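Local coordinates for protein signal transduction histidine kinase, LytS (Clostridium beijerinckii, PDB 5XSJ) that is probably a sensor histidine kinase of a two-component system that uses ATP to phosphorylate a histidine, here represented by its N-terminal, probably sensory, four-helix region, at residues N18-S32 with Y51-L65. Sequence-based numbering, arbitrary orientation.
Sequences NMLITNEIKQHVDSS and YNNEVILAKQKIGNL
The imidazole of His28 lies with one face against Leu57, whose CB stands 3.6 Å from the ring centroid and almost on its normal, a CH-pi contact, while two charged side chains meet its edge. Glu54 OE1 accepts a hydrogen bond from His28 ND1 at 2.7 Å on its syn side, though 35° out of the carboxylate plane, and Lys61 NZ donates to His28 NE2 at 2.8 Å. With both nitrogens engaged, ring rotation is fixed; NE2 as acceptor is consistent with a neutral ring protonated on ND1, although Glu54 would probably pull toward the charged form. Beyond CG the Lys61 chain runs extended, which carries NZ to Glu24 OE1 as well (3.1 Å), a salt bridge in which NZ meets OE1 from above the carboxylate plane. Knobs-into-holes packing continues beside this polar row: Ile25 fits among Ala58, Lys61, Ile62 and Leu65, its CD1 meeting Leu65 CD1 tip to tip at 3.6 Å, and Leu65 in turn settles among Asn18, Ile21, Thr22 and Ile25. At the other end Ser32 OG bonds to Tyr51 O at 3.0 Å and is also hydrogen-bonded to Tyr87 OH of helix 73-99. The segments 18-32 and 51-65 run antiparallel at 154°, their axes approaching to 8.0 Å, in consecutive helices of a four-helix bundle; helix 73-99 packs on Tyr51 and Val55, helix 104-133 touches Asn18 and Thr22, and Asn23 ND2 is hydrogen-bonded to Glu134 of the second subunit.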
loop_
_atom_site.group_PDB
_atom_site.type_symbol
_atom_site.label_atom_id
_atom_site.label_comp_id
_atom_site.label_asym_id
_atom_site.label_seq_id
_atom_site.Cartn_x
_atom_site.Cartn_y
_atom_site.Cartn_z
ATOM N N ASN B 18 22.475 -19.492 13.565
ATOM C CA ASN B 18 21.307 -18.682 13.879
ATOM C C ASN B 18 20.683 -18.032 12.653
ATOM O O ASN B 18 19.464 -17.900 12.560
ATOM C CB ASN B 18 21.671 -17.607 14.892
ATOM C CG ASN B 18 21.804 -18.159 16.287
ATOM O OD1 ASN B 18 21.205 -19.183 16.614
ATOM N ND2 ASN B 18 22.577 -17.482 17.123
ATOM N N MET B 19 21.498 -17.636 11.691
ATOM C CA MET B 19 20.898 -16.988 10.546
ATOM C C MET B 19 20.510 -18.011 9.490
ATOM O O MET B 19 19.678 -17.730 8.635
ATOM C CB MET B 19 21.816 -15.899 9.991
ATOM C CG MET B 19 22.981 -16.336 9.167
ATOM S SD MET B 19 24.084 -14.723 8.837
ATOM C CE MET B 19 25.036 -14.652 10.536
ATOM N N LEU B 20 21.078 -19.209 9.561
ATOM C CA LEU B 20 20.533 -20.311 8.778
ATOM C C LEU B 20 19.103 -20.606 9.226
ATOM O O LEU B 20 18.202 -20.768 8.403
ATOM C CB LEU B 20 21.392 -21.567 8.910
ATOM C CG LEU B 20 22.692 -21.575 8.109
ATOM C CD1 LEU B 20 23.325 -22.962 8.170
ATOM C CD2 LEU B 20 22.416 -21.163 6.671
ATOM N N ILE B 21 18.909 -20.669 10.541
ATOM C CA ILE B 21 17.600 -20.969 11.110
ATOM C C ILE B 21 16.612 -19.851 10.781
ATOM O O ILE B 21 15.458 -20.113 10.418
ATOM C CB ILE B 21 17.673 -21.174 12.647
ATOM C CG1 ILE B 21 18.542 -22.402 12.970
ATOM C CG2 ILE B 21 16.263 -21.354 13.232
ATOM C CD1 ILE B 21 18.763 -22.669 14.459
ATOM N N THR B 22 17.084 -18.614 10.887
ATOM C CA THR B 22 16.281 -17.436 10.587
ATOM C C THR B 22 15.857 -17.458 9.123
ATOM O O THR B 22 14.711 -17.162 8.795
ATOM C CB THR B 22 17.062 -16.145 10.909
ATOM O OG1 THR B 22 17.251 -16.062 12.326
ATOM C CG2 THR B 22 16.311 -14.915 10.445
ATOM N N ASN B 23 16.771 -17.845 8.242
ATOM C CA ASN B 23 16.409 -17.984 6.845
ATOM C C ASN B 23 15.412 -19.135 6.628
ATOM O O ASN B 23 14.540 -19.055 5.768
ATOM C CB ASN B 23 17.656 -18.192 5.991
ATOM C CG ASN B 23 17.331 -18.329 4.519
ATOM O OD1 ASN B 23 16.841 -17.396 3.896
ATOM N ND2 ASN B 23 17.604 -19.497 3.960
ATOM N N GLU B 24 15.525 -20.203 7.410
ATOM C CA GLU B 24 14.598 -21.315 7.261
ATOM C C GLU B 24 13.195 -20.891 7.655
ATOM O O GLU B 24 12.224 -21.248 6.996
ATOM C CB GLU B 24 15.047 -22.520 8.102
ATOM C CG GLU B 24 16.169 -23.316 7.445
ATOM C CD GLU B 24 16.852 -24.294 8.398
ATOM O OE1 GLU B 24 16.254 -24.673 9.436
ATOM O OE2 GLU B 24 17.995 -24.686 8.094
ATOM N N ILE B 25 13.098 -20.138 8.745
ATOM C CA ILE B 25 11.824 -19.595 9.217
ATOM C C ILE B 25 11.147 -18.727 8.150
ATOM O O ILE B 25 9.956 -18.853 7.884
ATOM C CB ILE B 25 12.041 -18.758 10.502
ATOM C CG1 ILE B 25 12.468 -19.667 11.648
ATOM C CG2 ILE B 25 10.784 -17.958 10.856
ATOM C CD1 ILE B 25 13.055 -18.930 12.831
ATOM N N LYS B 26 11.929 -17.859 7.526
ATOM C CA LYS B 26 11.415 -16.961 6.494
ATOM C C LYS B 26 10.870 -17.754 5.309
ATOM O O LYS B 26 9.781 -17.474 4.816
ATOM C CB LYS B 26 12.520 -15.996 6.054
ATOM C CG LYS B 26 12.064 -14.875 5.131
ATOM C CD LYS B 26 13.225 -13.941 4.821
ATOM C CE LYS B 26 12.736 -12.768 3.979
ATOM N NZ LYS B 26 11.765 -13.264 2.945
ATOM N N GLN B 27 11.614 -18.766 4.873
ATOM C CA GLN B 27 11.142 -19.663 3.818
ATOM C C GLN B 27 9.866 -20.414 4.228
ATOM O O GLN B 27 8.945 -20.578 3.417
ATOM C CB GLN B 27 12.210 -20.689 3.458
ATOM C CG GLN B 27 13.550 -20.149 2.997
ATOM C CD GLN B 27 14.491 -21.292 2.563
ATOM O OE1 GLN B 27 14.597 -22.341 3.232
ATOM N NE2 GLN B 27 15.160 -21.094 1.430
ATOM N N HIS B 28 9.809 -20.886 5.471
ATOM C CA HIS B 28 8.601 -21.594 5.939
ATOM C C HIS B 28 7.380 -20.685 5.883
ATOM O O HIS B 28 6.303 -21.085 5.434
ATOM C CB HIS B 28 8.772 -22.106 7.372
ATOM C CG HIS B 28 9.784 -23.194 7.520
ATOM N ND1 HIS B 28 9.802 -24.304 6.693
ATOM C CD2 HIS B 28 10.796 -23.365 8.399
ATOM C CE1 HIS B 28 10.801 -25.092 7.050
ATOM N NE2 HIS B 28 11.426 -24.543 8.074
ATOM N N VAL B 29 7.542 -19.463 6.381
ATOM C CA VAL B 29 6.442 -18.509 6.381
ATOM C C VAL B 29 6.018 -18.215 4.945
ATOM O O VAL B 29 4.838 -18.292 4.624
ATOM C CB VAL B 29 6.816 -17.182 7.090
ATOM C CG1 VAL B 29 5.661 -16.237 7.018
ATOM C CG2 VAL B 29 7.204 -17.434 8.559
ATOM N N ASP B 30 6.983 -17.901 4.084
ATOM C CA ASP B 30 6.685 -17.640 2.675
ATOM C C ASP B 30 6.005 -18.834 2.014
ATOM O O ASP B 30 5.014 -18.678 1.309
ATOM C CB ASP B 30 7.956 -17.270 1.905
ATOM C CG ASP B 30 8.578 -15.957 2.399
ATOM O OD1 ASP B 30 7.956 -15.279 3.253
ATOM O OD2 ASP B 30 9.686 -15.599 1.938
ATOM N N SER B 31 6.521 -20.034 2.245
ATOM C CA SER B 31 5.935 -21.201 1.601
ATOM C C SER B 31 4.547 -21.499 2.167
ATOM O O SER B 31 3.635 -21.947 1.446
ATOM C CB SER B 31 6.852 -22.409 1.758
ATOM O OG SER B 31 6.180 -23.589 1.367
ATOM N N SER B 32 4.381 -21.252 3.463
ATOM C CA SER B 32 3.071 -21.448 4.091
ATOM C C SER B 32 2.006 -20.549 3.447
ATOM O O SER B 32 0.900 -21.010 3.133
ATOM C CB SER B 32 3.150 -21.179 5.596
ATOM O OG SER B 32 1.875 -21.273 6.188
ATOM N N TYR B 51 0.489 -25.877 3.667
ATOM C CA TYR B 51 0.300 -24.632 4.428
ATOM C C TYR B 51 0.537 -24.899 5.904
ATOM O O TYR B 51 1.235 -24.164 6.594
ATOM C CB TYR B 51 -1.113 -24.080 4.212
ATOM C CG TYR B 51 -1.721 -23.479 5.462
ATOM C CD1 TYR B 51 -1.388 -22.195 5.854
ATOM C CD2 TYR B 51 -2.631 -24.185 6.251
ATOM C CE1 TYR B 51 -1.904 -21.635 6.995
ATOM C CE2 TYR B 51 -3.181 -23.611 7.429
ATOM C CZ TYR B 51 -2.795 -22.322 7.773
ATOM O OH TYR B 51 -3.251 -21.650 8.880
ATOM N N ASN B 52 -0.057 -25.987 6.369
ATOM C CA ASN B 52 -0.061 -26.319 7.778
ATOM C C ASN B 52 1.307 -26.793 8.253
ATOM O O ASN B 52 1.805 -26.333 9.283
ATOM C CB ASN B 52 -1.134 -27.368 8.058
ATOM C CG ASN B 52 -1.232 -27.710 9.523
ATOM O OD1 ASN B 52 -1.151 -28.885 9.914
ATOM N ND2 ASN B 52 -1.375 -26.677 10.356
ATOM N N ASN B 53 1.925 -27.689 7.486
ATOM C CA ASN B 53 3.272 -28.171 7.790
ATOM C C ASN B 53 4.294 -27.045 7.874
ATOM O O ASN B 53 5.127 -27.005 8.785
ATOM C CB ASN B 53 3.728 -29.189 6.737
ATOM C CG ASN B 53 2.985 -30.532 6.841
ATOM O OD1 ASN B 53 2.147 -30.735 7.720
ATOM N ND2 ASN B 53 3.281 -31.438 5.922
ATOM N N GLU B 54 4.253 -26.131 6.913
ATOM C CA GLU B 54 5.213 -25.042 6.916
ATOM C C GLU B 54 5.029 -24.103 8.115
ATOM O O GLU B 54 6.029 -23.674 8.685
ATOM C CB GLU B 54 5.145 -24.273 5.596
ATOM C CG GLU B 54 5.580 -25.113 4.392
ATOM C CD GLU B 54 7.083 -25.371 4.362
ATOM O OE1 GLU B 54 7.874 -24.507 4.798
ATOM O OE2 GLU B 54 7.492 -26.445 3.900
ATOM N N VAL B 55 3.799 -23.794 8.549
ATOM C CA VAL B 55 3.719 -22.950 9.760
ATOM C C VAL B 55 4.115 -23.674 11.024
ATOM O O VAL B 55 4.585 -23.042 11.959
ATOM C CB VAL B 55 2.329 -22.318 10.073
ATOM C CG1 VAL B 55 2.161 -21.074 9.326
ATOM C CG2 VAL B 55 1.168 -23.237 9.852
ATOM N N ILE B 56 3.909 -24.986 11.067
ATOM C CA ILE B 56 4.357 -25.765 12.219
ATOM C C ILE B 56 5.847 -25.612 12.356
ATOM O O ILE B 56 6.367 -25.391 13.450
ATOM C CB ILE B 56 3.988 -27.270 12.087
ATOM C CG1 ILE B 56 2.503 -27.476 12.378
ATOM C CG2 ILE B 56 4.803 -28.109 13.048
ATOM C CD1 ILE B 56 1.948 -28.784 11.817
ATOM N N LEU B 57 6.541 -25.684 11.227
ATOM C CA LEU B 57 7.990 -25.628 11.235
ATOM C C LEU B 57 8.489 -24.222 11.581
ATOM O O LEU B 57 9.473 -24.066 12.310
ATOM C CB LEU B 57 8.546 -26.083 9.882
ATOM C CG LEU B 57 8.341 -27.560 9.505
ATOM C CD1 LEU B 57 8.607 -27.784 8.021
ATOM C CD2 LEU B 57 9.229 -28.469 10.355
ATOM N N ALA B 58 7.835 -23.194 11.044
ATOM C CA ALA B 58 8.217 -21.814 11.385
ATOM C C ALA B 58 8.033 -21.550 12.886
ATOM O O ALA B 58 8.896 -20.983 13.547
ATOM C CB ALA B 58 7.402 -20.815 10.555
ATOM N N LYS B 59 6.894 -21.979 13.415
ATOM C CA LYS B 59 6.595 -21.838 14.837
ATOM C C LYS B 59 7.642 -22.507 15.754
ATOM O O LYS B 59 8.111 -21.901 16.728
ATOM C CB LYS B 59 5.205 -22.421 15.112
ATOM C CG LYS B 59 4.737 -22.287 16.543
ATOM C CD LYS B 59 4.296 -20.864 16.866
ATOM C CE LYS B 59 3.934 -20.742 18.348
ATOM N NZ LYS B 59 3.725 -19.327 18.754
ATOM N N GLN B 60 8.006 -23.751 15.446
ATOM C CA GLN B 60 8.964 -24.504 16.262
ATOM C C GLN B 60 10.336 -23.859 16.248
ATOM O O GLN B 60 10.985 -23.738 17.285
ATOM C CB GLN B 60 9.083 -25.956 15.769
ATOM C CG GLN B 60 9.797 -26.914 16.749
ATOM C CD GLN B 60 11.320 -26.907 16.603
ATOM O OE1 GLN B 60 11.867 -26.289 15.682
ATOM N NE2 GLN B 60 12.009 -27.608 17.508
ATOM N N LYS B 61 10.787 -23.467 15.062
ATOM C CA LYS B 61 12.118 -22.882 14.934
ATOM C C LYS B 61 12.199 -21.495 15.568
ATOM O O LYS B 61 13.224 -21.139 16.141
ATOM C CB LYS B 61 12.539 -22.845 13.464
ATOM C CG LYS B 61 12.735 -24.246 12.915
ATOM C CD LYS B 61 13.097 -24.283 11.445
ATOM C CE LYS B 61 13.175 -25.748 10.974
ATOM N NZ LYS B 61 13.438 -25.884 9.515
ATOM N N ILE B 62 11.125 -20.717 15.489
ATOM C CA ILE B 62 11.086 -19.457 16.236
ATOM C C ILE B 62 11.227 -19.746 17.737
ATOM O O ILE B 62 11.972 -19.065 18.453
ATOM C CB ILE B 62 9.788 -18.664 15.973
ATOM C CG1 ILE B 62 9.761 -18.149 14.530
ATOM C CG2 ILE B 62 9.676 -17.488 16.948
ATOM C CD1 ILE B 62 8.419 -17.603 14.125
ATOM N N GLY B 63 10.507 -20.764 18.205
ATOM C CA GLY B 63 10.620 -21.218 19.583
ATOM C C GLY B 63 12.045 -21.625 19.928
ATOM O O GLY B 63 12.536 -21.337 21.013
ATOM N N ASN B 64 12.723 -22.281 18.996
ATOM C CA ASN B 64 14.085 -22.711 19.247
ATOM C C ASN B 64 15.021 -21.523 19.441
ATOM O O ASN B 64 15.801 -21.502 20.383
ATOM C CB ASN B 64 14.588 -23.605 18.115
ATOM C CG ASN B 64 16.014 -24.093 18.352
ATOM O OD1 ASN B 64 16.279 -24.821 19.313
ATOM N ND2 ASN B 64 16.936 -23.694 17.478
ATOM N N LEU B 65 14.940 -20.536 18.552
ATOM C CA LEU B 65 15.741 -19.311 18.673
ATOM C C LEU B 65 15.450 -18.548 19.958
ATOM O O LEU B 65 16.342 -17.919 20.517
ATOM C CB LEU B 65 15.496 -18.380 17.479
ATOM C CG LEU B 65 16.014 -18.825 16.112
ATOM C CD1 LEU B 65 15.644 -17.802 15.046
ATOM C CD2 LEU B 65 17.526 -19.026 16.160
#